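Local coordinates for Alr4995 protein (Nostoc sp., PDB 6LRF), which works as a bifunctional enzyme, AgrE, that combines arginine dihydrolase and ornithine cyclodeaminase activities, at residues 471-476 against 681-686; 497-502 against 632-637; 652-657 against 663-668. One frame throughout, in Å; residues are numbered along the deposited sequence.

In the fold
All three contacts gather round the parallel sheet of the Rossmann fold. Contacts 2 and 3 share it most directly: strands 629-633 and 651-656 are neighbours, and backbone atoms M632 N and V653 O lie 2.7 Å apart, a probable hydrogen bond; the centres of the two contacts are about 13 Å apart. Contact 1 stands about 15 Å, centre to centre, from each of the others. Its helix 680-694 ties them together: F683 CE1 reaches V655 CG2 at 3.7 Å, and L684 CD1 reaches V499 CG1 at 3.9 Å. Contact 2 lies at the C-terminal ends of strands 491-495 and 629-633, the edge where Rossmann folds usually bind a dinucleotide; this structure is unliganded.

Contact 1 (471-476 against 681-686); sequences ELVVEQ and GLFLSL
V474 is the residue through which helix 467-486 packs on helix 680-694 here, and its two methyls do separate jobs. CG2 comes to the F683 ring obliquely, 3.7 Å from CE1, while CG1 lies against the backbone of L686, 3.8 Å from its carbonyl C, and also meets the L686 side chain, with CG1 3.9 Å from CB. F683 has its CG trans to the backbone N (chi1 180°), which carries the ring out towards 471-476 and lays CE1 beside the valine. The preceding residue, V473, brings CG1 to the ring's edge, 4.3 Å from CE1, and also packs on V674 and V676 of the sheet. This side is tight, and its side-chain contacts are apolar. L686 marks the edge where packing gives way to solvent. Beyond it the contact is looser: E471 is exposed and makes no close contact with 681-686, and E475 turns away to form a salt bridge with R165 of the second subunit. The two short helical segments cross at -51° with their axes 10.0 Å apart. With V473 and F683 both resting on strand 673-677, this is the packing of two neighbouring helices on one face of the parallel sheet of a Rossmann fold.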
ATOM      1  N   GLU B 471      -9.542  11.189  13.950  1.00 35.42           N
ATOM      2  CA  GLU B 471     -10.206  11.625  15.154  1.00 41.30           C
ATOM      3  C   GLU B 471     -11.018  12.915  14.922  1.00 41.10           C
ATOM      4  O   GLU B 471     -12.092  13.095  15.500  1.00 35.42           O
ATOM      5  CB  GLU B 471      -9.168  11.794  16.261  1.00 45.08           C
ATOM      6  CG  GLU B 471      -9.737  12.182  17.603  1.00 59.79           C
ATOM      7  CD  GLU B 471      -8.674  12.221  18.685  1.00 68.32           C
ATOM      8  OE1 GLU B 471      -7.503  11.909  18.365  1.00 65.48           O
ATOM      9  OE2 GLU B 471      -9.006  12.570  19.843  1.00 75.54           O
ATOM     10  N   LEU B 472     -10.529  13.801  14.059  1.00 40.52           N
ATOM     11  CA  LEU B 472     -11.286  15.017  13.768  1.00 42.00           C
ATOM     12  C   LEU B 472     -12.486  14.685  12.875  1.00 38.62           C
ATOM     13  O   LEU B 472     -13.577  15.207  13.095  1.00 37.44           O
ATOM     14  CB  LEU B 472     -10.398  16.092  13.126  1.00 45.40           C
ATOM     15  CG  LEU B 472      -9.974  17.237  14.068  1.00 51.02           C
ATOM     16  CD1 LEU B 472     -11.174  17.824  14.810  1.00 48.68           C
ATOM     17  CD2 LEU B 472      -8.893  16.806  15.072  1.00 49.39           C
ATOM     18  N   VAL B 473     -12.290  13.803  11.894  1.00 30.71           N
ATOM     19  CA  VAL B 473     -13.402  13.320  11.082  1.00 33.88           C
ATOM     20  C   VAL B 473     -14.479  12.682  11.958  1.00 34.95           C
ATOM     21  O   VAL B 473     -15.668  12.982  11.826  1.00 34.83           O
ATOM     22  CB  VAL B 473     -12.936  12.305  10.030  1.00 35.06           C
ATOM     23  CG1 VAL B 473     -14.134  11.549   9.433  1.00 27.29           C
ATOM     24  CG2 VAL B 473     -12.142  13.007   8.954  1.00 32.74           C
ATOM     25  N   VAL B 474     -14.061  11.818  12.873  1.00 28.92           N
ATOM     26  CA  VAL B 474     -15.006  11.169  13.771  1.00 31.55           C
ATOM     27  C   VAL B 474     -15.775  12.198  14.575  1.00 35.46           C
ATOM     28  O   VAL B 474     -16.981  12.056  14.793  1.00 36.15           O
ATOM     29  CB  VAL B 474     -14.294  10.176  14.724  1.00 34.37           C
ATOM     30  CG1 VAL B 474     -15.132   9.909  15.962  1.00 33.14           C
ATOM     31  CG2 VAL B 474     -14.011   8.894  13.993  1.00 29.97           C
ATOM     32  N   GLU B 475     -15.083  13.252  14.992  1.00 35.49           N
ATOM     33  CA  GLU B 475     -15.731  14.311  15.743  1.00 37.93           C
ATOM     34  C   GLU B 475     -16.809  14.997  14.905  1.00 34.94           C
ATOM     35  O   GLU B 475     -17.900  15.282  15.392  1.00 37.22           O
ATOM     36  CB  GLU B 475     -14.706  15.333  16.234  1.00 41.55           C
ATOM     37  CG  GLU B 475     -15.263  16.224  17.343  1.00 53.38           C
ATOM     38  CD  GLU B 475     -14.250  17.219  17.898  1.00 57.41           C
ATOM     39  OE1 GLU B 475     -13.181  17.431  17.272  1.00 54.47           O
ATOM     40  OE2 GLU B 475     -14.536  17.787  18.973  1.00 59.44           O
ATOM     41  N   GLN B 476     -16.515  15.236  13.634  1.00 32.90           N
ATOM     42  CA  GLN B 476     -17.495  15.864  12.764  1.00 36.63           C
ATOM     43  C   GLN B 476     -18.652  14.920  12.462  1.00 36.42           C
ATOM     44  O   GLN B 476     -19.806  15.339  12.520  1.00 38.63           O
ATOM     45  CB  GLN B 476     -16.828  16.358  11.478  1.00 41.08           C
ATOM     46  CG  GLN B 476     -15.743  17.401  11.775  1.00 49.22           C
ATOM     47  CD  GLN B 476     -14.827  17.695  10.599  1.00 56.27           C
ATOM     48  OE1 GLN B 476     -15.001  17.156   9.504  1.00 53.22           O
ATOM     49  NE2 GLN B 476     -13.829  18.548  10.830  1.00 62.69           N
ATOM     50  N   GLY B 681     -13.000  -0.724  12.618  1.00 28.69           N
ATOM     51  CA  GLY B 681     -13.282  -0.981  14.021  1.00 25.84           C
ATOM     52  C   GLY B 681     -12.736   0.146  14.878  1.00 25.10           C
ATOM     53  O   GLY B 681     -13.382   0.586  15.835  1.00 29.41           O
ATOM     54  N   LEU B 682     -11.543   0.617  14.535  1.00 28.59           N
ATOM     55  CA  LEU B 682     -11.003   1.809  15.182  1.00 33.55           C
ATOM     56  C   LEU B 682     -11.988   2.968  15.020  1.00 29.94           C
ATOM     57  O   LEU B 682     -12.344   3.641  15.999  1.00 31.63           O
ATOM     58  CB  LEU B 682      -9.635   2.191  14.596  1.00 33.51           C
ATOM     59  CG  LEU B 682      -9.075   3.525  15.125  1.00 35.48           C
ATOM     60  CD1 LEU B 682      -9.030   3.534  16.656  1.00 33.98           C
ATOM     61  CD2 LEU B 682      -7.702   3.803  14.564  1.00 39.19           C
ATOM     62  N   PHE B 683     -12.429   3.180  13.776  1.00 31.61           N
ATOM     63  CA  PHE B 683     -13.367   4.259  13.455  1.00 26.98           C
ATOM     64  C   PHE B 683     -14.625   4.158  14.302  1.00 26.91           C
ATOM     65  O   PHE B 683     -15.058   5.142  14.906  1.00 30.91           O
ATOM     66  CB  PHE B 683     -13.731   4.244  11.959  1.00 29.00           C
ATOM     67  CG  PHE B 683     -14.705   5.323  11.559  1.00 29.68           C
ATOM     68  CD1 PHE B 683     -14.249   6.558  11.134  1.00 31.12           C
ATOM     69  CD2 PHE B 683     -16.081   5.106  11.621  1.00 28.55           C
ATOM     70  CE1 PHE B 683     -15.140   7.553  10.772  1.00 31.46           C
ATOM     71  CE2 PHE B 683     -16.974   6.101  11.262  1.00 32.22           C
ATOM     72  CZ  PHE B 683     -16.500   7.326  10.838  1.00 29.94           C
ATOM     73  N   LEU B 684     -15.216   2.965  14.342  1.00 26.78           N
ATOM     74  CA  LEU B 684     -16.444   2.742  15.104  1.00 26.10           C
ATOM     75  C   LEU B 684     -16.230   2.881  16.610  1.00 30.49           C
ATOM     76  O   LEU B 684     -17.124   3.313  17.343  1.00 28.18           O
ATOM     77  CB  LEU B 684     -17.018   1.356  14.784  1.00 25.22           C
ATOM     78  CG  LEU B 684     -17.645   1.225  13.391  1.00 25.79           C
ATOM     79  CD1 LEU B 684     -17.800  -0.232  12.974  1.00 23.17           C
ATOM     80  CD2 LEU B 684     -18.991   1.940  13.352  1.00 22.92           C
ATOM     81  N   SER B 685     -15.048   2.510  17.076  1.00 28.44           N
ATOM     82  CA  SER B 685     -14.768   2.617  18.497  1.00 35.82           C
ATOM     83  C   SER B 685     -14.819   4.092  18.944  1.00 35.56           C
ATOM     84  O   SER B 685     -15.550   4.454  19.869  1.00 33.58           O
ATOM     85  CB  SER B 685     -13.411   1.992  18.820  1.00 32.41           C
ATOM     86  OG  SER B 685     -13.304   1.797  20.223  1.00 48.53           O
ATOM     87  N   LEU B 686     -14.052   4.926  18.255  1.00 33.68           N
ATOM     88  CA  LEU B 686     -14.023   6.366  18.485  1.00 30.63           C
ATOM     89  C   LEU B 686     -15.386   7.014  18.336  1.00 37.60           C
ATOM     90  O   LEU B 686     -15.758   7.890  19.117  1.00 41.23           O
ATOM     91  CB  LEU B 686     -13.063   7.017  17.504  1.00 26.95           C
ATOM     92  CG  LEU B 686     -11.607   6.596  17.608  1.00 38.39           C
ATOM     93  CD1 LEU B 686     -10.843   7.081  16.388  1.00 30.87           C
ATOM     94  CD2 LEU B 686     -11.028   7.166  18.891  1.00 39.61           C
TER

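Contact 2 (497-502 against 632-637); sequences PVVIHT and MLSSML
V498 and V499, on the short helix 498-501, address the end of strand 629-633 with different flanks. V499 CG2, placed trans to its own carbonyl carbon (chi1 174° for CG1), slants across L633: it sits 3.5 Å from the L633 carbonyl O and 3.8 Å from L633 CB, touching the backbone as much as the side chain. V498 instead offers its CB and CG1 to the hydroxyl of S634, with CB 3.6 Å from OG. That OG lies between the backbone N and carbonyl carbon of its own residue, a rotation (chi1 61°) that brings it against the valine and not to a polar group. Alongside this pair one water bridges the backbones, accepting from V498 N at 3.0 Å and donating to S634 O at 3.1 Å. The helix itself is tied by T502, whose OG1 donates to V498 O at 2.8 Å, in the carbonyl plane; the same oxygen also accepts from T502 N. Between the side chains, then, the contact is apolar or mismatched in polarity: S634 OG is buried without a hydrogen-bonding partner in the model, and a single water carries the polar link between V498 N and S634 O.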
ATOM      1  N   PRO B 497     -17.896  -7.464   5.908  1.00 27.14           N
ATOM      2  CA  PRO B 497     -17.369  -8.383   6.940  1.00 28.46           C
ATOM      3  C   PRO B 497     -16.198  -7.816   7.738  1.00 25.62           C
ATOM      4  O   PRO B 497     -16.055  -8.145   8.910  1.00 27.21           O
ATOM      5  CB  PRO B 497     -16.912  -9.603   6.133  1.00 29.22           C
ATOM      6  CG  PRO B 497     -17.691  -9.554   4.898  1.00 26.57           C
ATOM      7  CD  PRO B 497     -17.909  -8.095   4.579  1.00 27.15           C
ATOM      8  N   VAL B 498     -15.391  -6.954   7.129  1.00 25.80           N
ATOM      9  CA  VAL B 498     -14.260  -6.360   7.835  1.00 25.81           C
ATOM     10  C   VAL B 498     -14.715  -5.589   9.081  1.00 26.65           C
ATOM     11  O   VAL B 498     -13.944  -5.403  10.028  1.00 26.64           O
ATOM     12  CB  VAL B 498     -13.446  -5.467   6.876  1.00 25.43           C
ATOM     13  CG1 VAL B 498     -12.448  -4.624   7.624  1.00 33.50           C
ATOM     14  CG2 VAL B 498     -12.727  -6.352   5.877  1.00 32.39           C
ATOM     15  N   VAL B 499     -15.982  -5.186   9.111  1.00 21.61           N
ATOM     16  CA  VAL B 499     -16.544  -4.608  10.327  1.00 22.91           C
ATOM     17  C   VAL B 499     -16.477  -5.611  11.498  1.00 30.55           C
ATOM     18  O   VAL B 499     -16.103  -5.259  12.620  1.00 24.18           O
ATOM     19  CB  VAL B 499     -18.007  -4.167  10.128  1.00 27.04           C
ATOM     20  CG1 VAL B 499     -18.626  -3.711  11.467  1.00 23.59           C
ATOM     21  CG2 VAL B 499     -18.097  -3.060   9.079  1.00 25.13           C
ATOM     22  N   ILE B 500     -16.845  -6.863  11.231  1.00 25.50           N
ATOM     23  CA  ILE B 500     -16.817  -7.899  12.260  1.00 26.20           C
ATOM     24  C   ILE B 500     -15.380  -8.241  12.636  1.00 28.59           C
ATOM     25  O   ILE B 500     -15.022  -8.253  13.805  1.00 29.58           O
ATOM     26  CB  ILE B 500     -17.538  -9.171  11.781  1.00 26.57           C
ATOM     27  CG1 ILE B 500     -18.961  -8.823  11.349  1.00 23.68           C
ATOM     28  CG2 ILE B 500     -17.559 -10.198  12.872  1.00 25.17           C
ATOM     29  CD1 ILE B 500     -19.735  -8.083  12.441  1.00 24.56           C
ATOM     30  N   HIS B 501     -14.558  -8.497  11.625  1.00 27.15           N
ATOM     31  CA  HIS B 501     -13.151  -8.850  11.820  1.00 31.38           C
ATOM     32  C   HIS B 501     -12.338  -7.871  12.667  1.00 38.90           C
ATOM     33  O   HIS B 501     -11.419  -8.283  13.375  1.00 35.37           O
ATOM     34  CB  HIS B 501     -12.483  -9.002  10.461  1.00 29.03           C
ATOM     35  CG  HIS B 501     -13.096 -10.074   9.621  1.00 30.02           C
ATOM     36  ND1 HIS B 501     -12.999 -10.097   8.245  1.00 31.57           N
ATOM     37  CD2 HIS B 501     -13.835 -11.155   9.967  1.00 30.17           C
ATOM     38  CE1 HIS B 501     -13.639 -11.156   7.780  1.00 32.67           C
ATOM     39  NE2 HIS B 501     -14.154 -11.815   8.804  1.00 36.30           N
ATOM     40  N   THR B 502     -12.660  -6.582  12.600  1.00 32.59           N
ATOM     41  CA  THR B 502     -11.851  -5.583  13.286  1.00 26.58           C
ATOM     42  C   THR B 502     -12.423  -5.288  14.661  1.00 33.24           C
ATOM     43  O   THR B 502     -11.954  -4.408  15.376  1.00 33.55           O
ATOM     44  CB  THR B 502     -11.765  -4.282  12.469  1.00 29.68           C
ATOM     45  OG1 THR B 502     -13.089  -3.808  12.203  1.00 29.01           O
ATOM     46  CG2 THR B 502     -11.076  -4.539  11.155  1.00 30.55           C
HETATM   47  N   MSE B 632     -20.740   4.414   5.206  1.00 23.64           N
HETATM   48  CA  MSE B 632     -20.247   3.295   4.417  1.00 26.55           C
HETATM   49  C   MSE B 632     -19.042   2.660   5.108  1.00 28.80           C
HETATM   50  O   MSE B 632     -17.927   3.187   5.084  1.00 25.60           O
HETATM   51  CB  MSE B 632     -19.915   3.747   2.997  1.00 27.39           C
HETATM   52  CG  MSE B 632     -21.153   3.956   2.117  1.00 27.88           C
HETATM   53 SE   MSE B 632     -20.819   5.119   0.566  0.58 37.31          SE
HETATM   54  CE  MSE B 632     -20.287   6.743   1.494  1.00 32.98           C
ATOM     55  N   LEU B 633     -19.291   1.521   5.740  1.00 23.41           N
ATOM     56  CA  LEU B 633     -18.296   0.911   6.607  1.00 25.95           C
ATOM     57  C   LEU B 633     -17.646  -0.277   5.898  1.00 31.17           C
ATOM     58  O   LEU B 633     -18.143  -1.419   5.954  1.00 25.22           O
ATOM     59  CB  LEU B 633     -18.937   0.495   7.933  1.00 24.54           C
ATOM     60  CG  LEU B 633     -19.655   1.603   8.718  1.00 22.75           C
ATOM     61  CD1 LEU B 633     -20.492   1.000   9.857  1.00 22.12           C
ATOM     62  CD2 LEU B 633     -18.678   2.641   9.258  1.00 23.80           C
ATOM     63  N   SER B 634     -16.515   0.036   5.260  1.00 31.83           N
ATOM     64  CA  SER B 634     -15.745  -0.834   4.356  1.00 34.61           C
ATOM     65  C   SER B 634     -16.564  -1.933   3.690  1.00 30.67           C
ATOM     66  O   SER B 634     -16.396  -3.113   3.993  1.00 28.44           O
ATOM     67  CB  SER B 634     -14.542  -1.453   5.091  1.00 39.33           C
ATOM     68  OG  SER B 634     -14.940  -2.246   6.185  1.00 43.81           O
ATOM     69  N   SER B 635     -17.439  -1.535   2.769  1.00 28.98           N
ATOM     70  CA  SER B 635     -18.293  -2.497   2.081  1.00 31.34           C
ATOM     71  C   SER B 635     -18.155  -2.442   0.561  1.00 35.76           C
ATOM     72  O   SER B 635     -19.008  -2.978  -0.155  1.00 41.98           O
ATOM     73  CB  SER B 635     -19.759  -2.287   2.485  1.00 32.04           C
ATOM     74  OG  SER B 635     -20.086  -0.905   2.489  1.00 35.27           O
HETATM   75  N   MSE B 636     -17.089  -1.807   0.077  1.00 35.35           N
HETATM   76  CA  MSE B 636     -16.647  -1.949  -1.327  1.00 40.07           C
HETATM   77  C   MSE B 636     -17.731  -1.798  -2.408  1.00 34.32           C
HETATM   78  O   MSE B 636     -18.127  -0.687  -2.787  1.00 33.05           O
HETATM   79  CB  MSE B 636     -15.984  -3.326  -1.522  1.00 56.46           C
HETATM   80  CG  MSE B 636     -14.718  -3.597  -0.684  1.00 67.47           C
HETATM   81 SE   MSE B 636     -13.081  -2.730  -1.361  1.00154.39          SE
HETATM   82  CE  MSE B 636     -11.879  -4.276  -1.405  1.00 87.31           C
ATOM     83  N   LEU B 637     -18.198  -2.945  -2.897  1.00 32.37           N
ATOM     84  CA  LEU B 637     -19.151  -3.012  -4.007  1.00 33.66           C
ATOM     85  C   LEU B 637     -20.516  -2.462  -3.632  1.00 33.34           C
ATOM     86  O   LEU B 637     -21.211  -1.883  -4.462  1.00 31.52           O
ATOM     87  CB  LEU B 637     -19.312  -4.456  -4.491  1.00 40.49           C
ATOM     88  CG  LEU B 637     -19.670  -4.591  -5.976  1.00 45.79           C
ATOM     89  CD1 LEU B 637     -18.628  -3.816  -6.783  1.00 46.23           C
ATOM     90  CD2 LEU B 637     -19.748  -6.051  -6.461  1.00 36.12           C
TER
HETATM   91  O   HOH W   1     -15.445  -6.027   4.299  1.00 31.55           O

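Contact 3 (652-657 against 663-668); sequences MVCVDI and TKLSDR
M652, built as selenomethionine, crosses from strand 651-656 to R668, and its chain can be traced atom by atom. CB, still close to the sheet, packs against the CE of M632 on the neighbouring strand at 3.7 Å. CG passes across the arginine chain at a slant, 4.1 Å from R668 CD. Beyond it the chain bends twice (chi2 -79°, chi3 -85°), with SE at the elbow, and this folds the terminal methyl back over the guanidinium. CE sits above one face of that group, over its centre, 3.7 Å from CZ. The guanidinium is held by bonds elsewhere: R668 NH2 donates to T646 O, with a weaker bond from NH1 to P647 O, which probably helps to hold its plane under the methyl. These residues belong to the beta-alpha-beta unit of strand 651-656, helix 659-665 and strand 673-677 in the Rossmann fold, and the contact packs the helix and the turn after it onto the first strand. Further along that strand C654 takes over. Its SG, trans to the backbone N at chi1 -169°, lies 3.5 Å from L665 CD1 and 3.9 Å from L665 CB. Past the helix, D667 forms an inverse gamma turn that brings the chain to R668, which also packs on I385 of the third subunit.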
HETATM    1  N   MSE B 652     -22.226  11.719   2.871  1.00 31.59           N
HETATM    2  CA  MSE B 652     -21.605  10.435   2.598  1.00 31.07           C
HETATM    3  C   MSE B 652     -20.353  10.289   3.447  1.00 28.09           C
HETATM    4  O   MSE B 652     -19.435  11.091   3.342  1.00 29.68           O
HETATM    5  CB  MSE B 652     -21.259  10.329   1.116  1.00 32.97           C
HETATM    6  CG  MSE B 652     -22.354  10.848   0.220  1.00 34.03           C
HETATM    7 SE   MSE B 652     -23.750   9.533   0.039  0.42 41.98          SE
HETATM    8  CE  MSE B 652     -22.930   8.531  -1.426  1.00 31.58           C
ATOM      9  N   VAL B 653     -20.328   9.281   4.305  1.00 25.37           N
ATOM     10  CA  VAL B 653     -19.150   9.003   5.101  1.00 25.12           C
ATOM     11  C   VAL B 653     -18.603   7.635   4.707  1.00 28.47           C
ATOM     12  O   VAL B 653     -19.286   6.620   4.819  1.00 29.69           O
ATOM     13  CB  VAL B 653     -19.456   9.045   6.608  1.00 27.95           C
ATOM     14  CG1 VAL B 653     -18.178   8.842   7.404  1.00 24.86           C
ATOM     15  CG2 VAL B 653     -20.108  10.369   6.966  1.00 26.20           C
ATOM     16  N   CYS B 654     -17.372   7.628   4.224  1.00 23.59           N
ATOM     17  CA  CYS B 654     -16.786   6.431   3.641  1.00 31.35           C
ATOM     18  C   CYS B 654     -15.543   5.995   4.403  1.00 34.14           C
ATOM     19  O   CYS B 654     -14.536   6.704   4.419  1.00 35.21           O
ATOM     20  CB  CYS B 654     -16.439   6.672   2.175  1.00 29.77           C
ATOM     21  SG  CYS B 654     -15.992   5.155   1.289  1.00 59.25           S
ATOM     22  N   VAL B 655     -15.612   4.830   5.041  1.00 31.36           N
ATOM     23  CA  VAL B 655     -14.479   4.320   5.800  1.00 25.84           C
ATOM     24  C   VAL B 655     -14.003   3.012   5.204  1.00 36.25           C
ATOM     25  O   VAL B 655     -14.799   2.093   4.991  1.00 31.00           O
ATOM     26  CB  VAL B 655     -14.843   4.117   7.283  1.00 32.39           C
ATOM     27  CG1 VAL B 655     -13.596   3.833   8.095  1.00 28.52           C
ATOM     28  CG2 VAL B 655     -15.563   5.353   7.827  1.00 26.41           C
ATOM     29  N   ASP B 656     -12.708   2.929   4.927  1.00 35.52           N
ATOM     30  CA  ASP B 656     -12.128   1.713   4.369  1.00 40.04           C
ATOM     31  C   ASP B 656     -10.621   1.773   4.538  1.00 43.17           C
ATOM     32  O   ASP B 656     -10.041   2.855   4.521  1.00 46.04           O
ATOM     33  CB  ASP B 656     -12.512   1.553   2.891  1.00 43.70           C
ATOM     34  CG  ASP B 656     -12.582   0.089   2.455  1.00 55.25           C
ATOM     35  OD1 ASP B 656     -11.757  -0.721   2.947  1.00 51.00           O
ATOM     36  OD2 ASP B 656     -13.467  -0.247   1.624  1.00 48.11           O
ATOM     37  N   ILE B 657      -9.984   0.619   4.724  1.00 50.77           N
ATOM     38  CA  ILE B 657      -8.531   0.580   4.895  1.00 48.93           C
ATOM     39  C   ILE B 657      -7.861   0.706   3.528  1.00 53.24           C
ATOM     40  O   ILE B 657      -6.685   1.062   3.429  1.00 53.36           O
ATOM     41  CB  ILE B 657      -8.049  -0.718   5.609  1.00 49.64           C
ATOM     42  CG1 ILE B 657      -6.651  -0.520   6.204  1.00 46.98           C
ATOM     43  CG2 ILE B 657      -8.051  -1.917   4.649  1.00 42.54           C
ATOM     44  CD1 ILE B 657      -6.501   0.734   7.050  1.00 39.10           C
ATOM     45  N   THR B 663     -11.260   6.925  -2.152  1.00 54.45           N
ATOM     46  CA  THR B 663     -11.029   7.995  -3.125  1.00 60.98           C
ATOM     47  C   THR B 663     -12.113   8.025  -4.210  1.00 57.74           C
ATOM     48  O   THR B 663     -12.469   9.095  -4.691  1.00 61.79           O
ATOM     49  CB  THR B 663      -9.625   7.892  -3.782  1.00 58.77           C
ATOM     50  OG1 THR B 663      -9.298   9.148  -4.384  1.00 63.57           O
ATOM     51  CG2 THR B 663      -9.570   6.803  -4.850  1.00 59.24           C
ATOM     52  N   LYS B 664     -12.654   6.865  -4.577  1.00 58.55           N
ATOM     53  CA  LYS B 664     -13.761   6.820  -5.525  1.00 58.76           C
ATOM     54  C   LYS B 664     -14.964   7.524  -4.912  1.00 62.52           C
ATOM     55  O   LYS B 664     -15.393   8.568  -5.411  1.00 70.40           O
ATOM     56  CB  LYS B 664     -14.121   5.376  -5.903  1.00 55.97           C
ATOM     57  CG  LYS B 664     -15.402   5.192  -6.755  1.00 64.69           C
ATOM     58  CD  LYS B 664     -15.731   6.346  -7.720  1.00 71.57           C
ATOM     59  CE  LYS B 664     -16.489   5.892  -8.967  1.00 69.19           C
ATOM     60  NZ  LYS B 664     -17.725   5.080  -8.694  1.00 63.47           N
ATOM     61  N   LEU B 665     -15.508   6.957  -3.838  1.00 57.39           N
ATOM     62  CA  LEU B 665     -16.749   7.458  -3.255  1.00 56.01           C
ATOM     63  C   LEU B 665     -16.692   8.911  -2.761  1.00 58.82           C
ATOM     64  O   LEU B 665     -17.735   9.527  -2.529  1.00 60.35           O
ATOM     65  CB  LEU B 665     -17.170   6.530  -2.120  1.00 51.25           C
ATOM     66  CG  LEU B 665     -17.530   5.155  -2.705  1.00 52.24           C
ATOM     67  CD1 LEU B 665     -17.195   3.998  -1.779  1.00 48.87           C
ATOM     68  CD2 LEU B 665     -18.997   5.113  -3.119  1.00 47.67           C
ATOM     69  N   SER B 666     -15.492   9.471  -2.633  1.00 59.69           N
ATOM     70  CA  SER B 666     -15.359  10.832  -2.112  1.00 60.27           C
ATOM     71  C   SER B 666     -15.406  11.915  -3.191  1.00 61.28           C
ATOM     72  O   SER B 666     -15.040  13.059  -2.929  1.00 62.52           O
ATOM     73  CB  SER B 666     -14.061  10.966  -1.314  1.00 58.20           C
ATOM     74  OG  SER B 666     -14.090  10.139  -0.163  1.00 56.35           O
ATOM     75  N   ASP B 667     -15.868  11.568  -4.391  1.00 62.56           N
ATOM     76  CA  ASP B 667     -15.985  12.563  -5.460  1.00 62.85           C
ATOM     77  C   ASP B 667     -17.351  13.272  -5.467  1.00 59.95           C
ATOM     78  O   ASP B 667     -18.151  13.122  -6.391  1.00 63.20           O
ATOM     79  CB  ASP B 667     -15.700  11.918  -6.828  1.00 65.44           C
ATOM     80  CG  ASP B 667     -16.658  10.784  -7.170  1.00 70.85           C
ATOM     81  OD1 ASP B 667     -17.490  10.405  -6.310  1.00 72.11           O
ATOM     82  OD2 ASP B 667     -16.565  10.265  -8.305  1.00 66.75           O
ATOM     83  N   ARG B 668     -17.606  14.055  -4.425  1.00 59.13           N
ATOM     84  CA  ARG B 668     -18.811  14.877  -4.348  1.00 55.20           C
ATOM     85  C   ARG B 668     -18.474  16.199  -3.666  1.00 58.99           C
ATOM     86  O   ARG B 668     -19.360  16.991  -3.341  1.00 61.43           O
ATOM     87  CB  ARG B 668     -19.935  14.150  -3.586  1.00 54.70           C
ATOM     88  CG  ARG B 668     -20.447  12.880  -4.259  1.00 46.45           C
ATOM     89  CD  ARG B 668     -21.653  12.273  -3.552  1.00 41.61           C
ATOM     90  NE  ARG B 668     -22.128  11.102  -4.284  1.00 31.29           N
ATOM     91  CZ  ARG B 668     -23.399  10.722  -4.371  1.00 26.37           C
ATOM     92  NH1 ARG B 668     -24.355  11.411  -3.768  1.00 24.77           N
ATOM     93  NH2 ARG B 668     -23.717   9.647  -5.081  1.00 26.68           N
TER